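Local coordinates for TolA protein (Vibrio cholerae, PDB 4G7X) that probably links the inner and outer membranes as part of the Tol-Pal system, through a C-terminal domain that binds partner proteins and is hijacked by filamentous phage, at residues L78-L92 with K106-P118. Residues are numbered along the deposited sequence; the frame is centred on the assembly and turned at random.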
# COMPACT_ATOMS: atom_id res chain seq x y z
N LEU B 78 -7.20 -1.73 3.07
CA LEU B 78 -6.34 -1.69 1.90
C LEU B 78 -7.00 -0.88 0.80
O LEU B 78 -8.16 -1.11 0.47
CB LEU B 78 -6.09 -3.09 1.35
CG LEU B 78 -5.03 -4.00 1.97
CD1 LEU B 78 -5.41 -4.34 3.40
CD2 LEU B 78 -4.89 -5.25 1.13
N LYS B 79 -6.25 0.05 0.23
CA LYS B 79 -6.63 0.67 -1.03
C LYS B 79 -5.65 0.17 -2.07
O LYS B 79 -4.43 0.30 -1.91
CB LYS B 79 -6.71 2.19 -0.92
CG LYS B 79 -7.91 2.61 -0.07
CD LYS B 79 -8.07 4.10 0.10
CE LYS B 79 -9.43 4.41 0.72
NZ LYS B 79 -9.58 3.86 2.10
N LEU B 80 -6.19 -0.47 -3.11
CA LEU B 80 -5.39 -1.16 -4.11
C LEU B 80 -5.52 -0.47 -5.45
O LEU B 80 -6.58 0.06 -5.77
CB LEU B 80 -5.84 -2.62 -4.24
CG LEU B 80 -5.71 -3.52 -3.01
CD1 LEU B 80 -6.25 -4.90 -3.33
CD2 LEU B 80 -4.26 -3.61 -2.53
N ILE B 81 -4.43 -0.47 -6.21
CA ILE B 81 -4.39 0.18 -7.52
C ILE B 81 -4.24 -0.89 -8.60
O ILE B 81 -3.24 -1.60 -8.62
CB ILE B 81 -3.22 1.19 -7.61
CG1 ILE B 81 -3.32 2.26 -6.51
CG2 ILE B 81 -3.20 1.83 -9.00
CD1 ILE B 81 -2.08 3.13 -6.35
N PRO B 82 -5.23 -1.01 -9.50
CA PRO B 82 -5.13 -1.98 -10.59
C PRO B 82 -3.85 -1.77 -11.41
O PRO B 82 -3.53 -0.65 -11.80
CB PRO B 82 -6.38 -1.69 -11.43
CG PRO B 82 -7.37 -1.17 -10.43
CD PRO B 82 -6.55 -0.34 -9.48
N THR B 83 -3.12 -2.86 -11.63
CA THR B 83 -1.81 -2.82 -12.27
C THR B 83 -1.72 -4.05 -13.16
O THR B 83 -1.54 -5.16 -12.67
CB THR B 83 -0.67 -2.87 -11.21
OG1 THR B 83 -0.88 -1.86 -10.22
CG2 THR B 83 0.70 -2.67 -11.86
N GLY B 84 -1.85 -3.84 -14.47
CA GLY B 84 -1.91 -4.96 -15.41
C GLY B 84 -3.10 -5.87 -15.11
O GLY B 84 -4.24 -5.41 -15.11
N THR B 85 -2.82 -7.13 -14.81
CA THR B 85 -3.87 -8.12 -14.51
C THR B 85 -4.20 -8.24 -13.02
O THR B 85 -5.21 -8.84 -12.65
CB THR B 85 -3.52 -9.52 -15.06
OG1 THR B 85 -2.28 -9.97 -14.52
CG2 THR B 85 -3.44 -9.50 -16.59
N GLY B 86 -3.35 -7.66 -12.18
CA GLY B 86 -3.55 -7.69 -10.73
C GLY B 86 -3.63 -6.29 -10.16
O GLY B 86 -4.06 -5.35 -10.83
N ALA B 87 -3.20 -6.15 -8.91
CA ALA B 87 -3.23 -4.86 -8.23
C ALA B 87 -2.04 -4.72 -7.29
O ALA B 87 -1.55 -5.71 -6.75
CB ALA B 87 -4.53 -4.69 -7.46
N LEU B 88 -1.58 -3.48 -7.12
CA LEU B 88 -0.54 -3.19 -6.13
C LEU B 88 -1.12 -2.35 -5.02
O LEU B 88 -2.19 -1.75 -5.16
CB LEU B 88 0.64 -2.46 -6.78
CG LEU B 88 1.36 -3.14 -7.95
CD1 LEU B 88 2.59 -2.33 -8.31
CD2 LEU B 88 1.73 -4.59 -7.69
N LEU B 89 -0.41 -2.31 -3.89
CA LEU B 89 -0.79 -1.48 -2.76
C LEU B 89 -0.78 0.00 -3.11
O LEU B 89 0.21 0.51 -3.67
CB LEU B 89 0.14 -1.75 -1.57
CG LEU B 89 -0.13 -0.96 -0.29
CD1 LEU B 89 -1.44 -1.41 0.36
CD2 LEU B 89 1.04 -1.12 0.66
N GLY B 90 -1.88 0.68 -2.81
CA GLY B 90 -1.96 2.14 -2.89
C GLY B 90 -1.76 2.76 -1.52
O GLY B 90 -0.87 3.59 -1.33
N SER B 91 -2.60 2.36 -0.57
CA SER B 91 -2.41 2.78 0.82
C SER B 91 -2.92 1.74 1.81
O SER B 91 -3.80 0.94 1.49
CB SER B 91 -3.07 4.13 1.09
OG SER B 91 -4.47 4.05 0.94
N LEU B 92 -2.34 1.76 3.01
CA LEU B 92 -2.75 0.89 4.10
C LEU B 92 -3.12 1.75 5.30
O LEU B 92 -2.34 2.59 5.73
CB LEU B 92 -1.60 -0.06 4.48
CG LEU B 92 -1.86 -1.21 5.47
CD1 LEU B 92 -2.11 -0.70 6.89
CD2 LEU B 92 -3.01 -2.09 5.01
N LYS B 106 2.11 -3.98 8.70
CA LYS B 106 2.48 -2.95 7.72
C LYS B 106 3.63 -3.41 6.83
O LYS B 106 3.55 -3.30 5.61
CB LYS B 106 2.83 -1.64 8.42
CG LYS B 106 1.62 -0.83 8.85
CD LYS B 106 2.03 0.35 9.71
CE LYS B 106 3.05 1.23 9.00
NZ LYS B 106 3.63 2.23 9.94
N ARG B 107 4.68 -3.94 7.44
CA ARG B 107 5.79 -4.47 6.67
C ARG B 107 5.35 -5.65 5.79
O ARG B 107 5.74 -5.73 4.62
CB ARG B 107 6.96 -4.87 7.56
CG ARG B 107 7.98 -5.75 6.84
CD ARG B 107 9.40 -5.53 7.33
NE ARG B 107 9.87 -4.16 7.15
CZ ARG B 107 11.10 -3.84 6.77
NH1 ARG B 107 11.47 -2.58 6.63
NH2 ARG B 107 11.98 -4.80 6.51
N ALA B 108 4.55 -6.55 6.35
CA ALA B 108 4.05 -7.72 5.62
C ALA B 108 3.25 -7.31 4.38
O ALA B 108 3.44 -7.87 3.30
CB ALA B 108 3.22 -8.61 6.53
N VAL B 109 2.39 -6.30 4.52
CA VAL B 109 1.62 -5.77 3.40
C VAL B 109 2.57 -5.15 2.36
O VAL B 109 2.40 -5.37 1.16
CB VAL B 109 0.54 -4.76 3.85
CG1 VAL B 109 -0.14 -4.08 2.67
CG2 VAL B 109 -0.52 -5.45 4.71
N ALA B 110 3.58 -4.42 2.84
CA ALA B 110 4.56 -3.80 1.94
C ALA B 110 5.40 -4.83 1.18
O ALA B 110 6.04 -4.49 0.18
CB ALA B 110 5.46 -2.86 2.73
N GLN B 111 5.39 -6.07 1.65
CA GLN B 111 6.19 -7.14 1.05
C GLN B 111 5.42 -8.05 0.09
O GLN B 111 6.01 -8.92 -0.54
CB GLN B 111 6.88 -7.97 2.14
CG GLN B 111 8.12 -7.31 2.73
CD GLN B 111 8.66 -8.07 3.92
OE1 GLN B 111 7.91 -8.70 4.67
NE2 GLN B 111 9.97 -8.04 4.10
N VAL B 112 4.11 -7.84 -0.02
CA VAL B 112 3.30 -8.59 -0.97
C VAL B 112 3.66 -8.12 -2.38
O VAL B 112 3.67 -6.92 -2.67
CB VAL B 112 1.79 -8.41 -0.70
CG1 VAL B 112 0.95 -9.05 -1.80
CG2 VAL B 112 1.42 -9.00 0.65
N ASN B 113 3.99 -9.07 -3.26
CA ASN B 113 4.38 -8.75 -4.63
C ASN B 113 3.24 -8.14 -5.45
O ASN B 113 3.43 -7.13 -6.12
CB ASN B 113 4.94 -9.98 -5.35
CG ASN B 113 6.35 -10.34 -4.89
OD1 ASN B 113 7.09 -9.49 -4.38
ND2 ASN B 113 6.72 -11.60 -5.09
N SER B 114 2.07 -8.76 -5.36
CA SER B 114 0.88 -8.35 -6.11
C SER B 114 -0.37 -8.95 -5.46
O SER B 114 -0.30 -9.99 -4.82
CB SER B 114 0.98 -8.82 -7.57
OG SER B 114 -0.18 -8.48 -8.30
N PHE B 115 -1.50 -8.27 -5.63
CA PHE B 115 -2.79 -8.76 -5.14
C PHE B 115 -3.62 -9.11 -6.37
O PHE B 115 -3.80 -8.25 -7.24
CB PHE B 115 -3.50 -7.68 -4.33
CG PHE B 115 -2.76 -7.26 -3.09
CD1 PHE B 115 -3.09 -7.81 -1.86
CD2 PHE B 115 -1.75 -6.29 -3.14
CE1 PHE B 115 -2.42 -7.43 -0.70
CE2 PHE B 115 -1.08 -5.91 -1.99
CZ PHE B 115 -1.42 -6.47 -0.77
N PRO B 116 -4.12 -10.35 -6.46
CA PRO B 116 -4.87 -10.74 -7.66
C PRO B 116 -6.22 -10.03 -7.79
O PRO B 116 -6.83 -9.66 -6.78
CB PRO B 116 -5.09 -12.25 -7.47
CG PRO B 116 -4.07 -12.68 -6.45
CD PRO B 116 -3.91 -11.49 -5.55
N LEU B 117 -6.66 -9.84 -9.03
CA LEU B 117 -7.99 -9.32 -9.34
C LEU B 117 -8.68 -10.23 -10.36
O LEU B 117 -8.00 -10.86 -11.17
CB LEU B 117 -7.90 -7.91 -9.92
CG LEU B 117 -7.51 -6.74 -9.01
CD1 LEU B 117 -7.34 -5.49 -9.87
CD2 LEU B 117 -8.55 -6.49 -7.92
N PRO B 118 -10.02 -10.28 -10.33
CA PRO B 118 -10.73 -11.06 -11.35
C PRO B 118 -10.69 -10.35 -12.70
O PRO B 118 -10.64 -9.12 -12.76
CB PRO B 118 -12.16 -11.11 -10.81
CG PRO B 118 -12.29 -9.89 -9.97
CD PRO B 118 -10.95 -9.71 -9.33
O HOH W 1 -0.07 -6.78 -10.72
O HOH W 2 -4.75 -11.19 -10.99
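A87 and F115 join the edge of a β-hairpin to the chain leaving helix 99-110 by two backbone hydrogen bonds. F115 N gives its proton almost straight to A87 O (2.8 Å, 171°), whereas the return bond, from A87 N to F115 O at 2.7 Å, is bent to 130°. This antiparallel hydrogen-bonded pair illustrates how a short, weakly bonded strand can deliver one aromatic ring into a core. With CG of F115 beside its own backbone N (chi1 -63°), the ring lies against the hairpin, A87 O at its edge. L80 CD2 makes a CH-pi contact over one face, 4.0 Å from the centroid; V112 CG1 lies on the opposite face, and Y55 of helix 38-62 meets the ring edge-to-face. In the conformer described, L78 CD2 lies 3.8 Å from F115 CE1, oblique to the ring. Apolar packing continues at both ends: V109 CG1 meets both methyls of L89, while L117 CD1 rests 3.8 Å from A87 CB. Two waters link turn T83-G86 (type II') to residues 114-117, one joining T83 O to S114 OG in the serine conformer described, the other T85 O to L117 N. The backbone pair adds strand 115-116 to strand 86-95, at one edge of the TolA C-terminal α/β fold's antiparallel sheet.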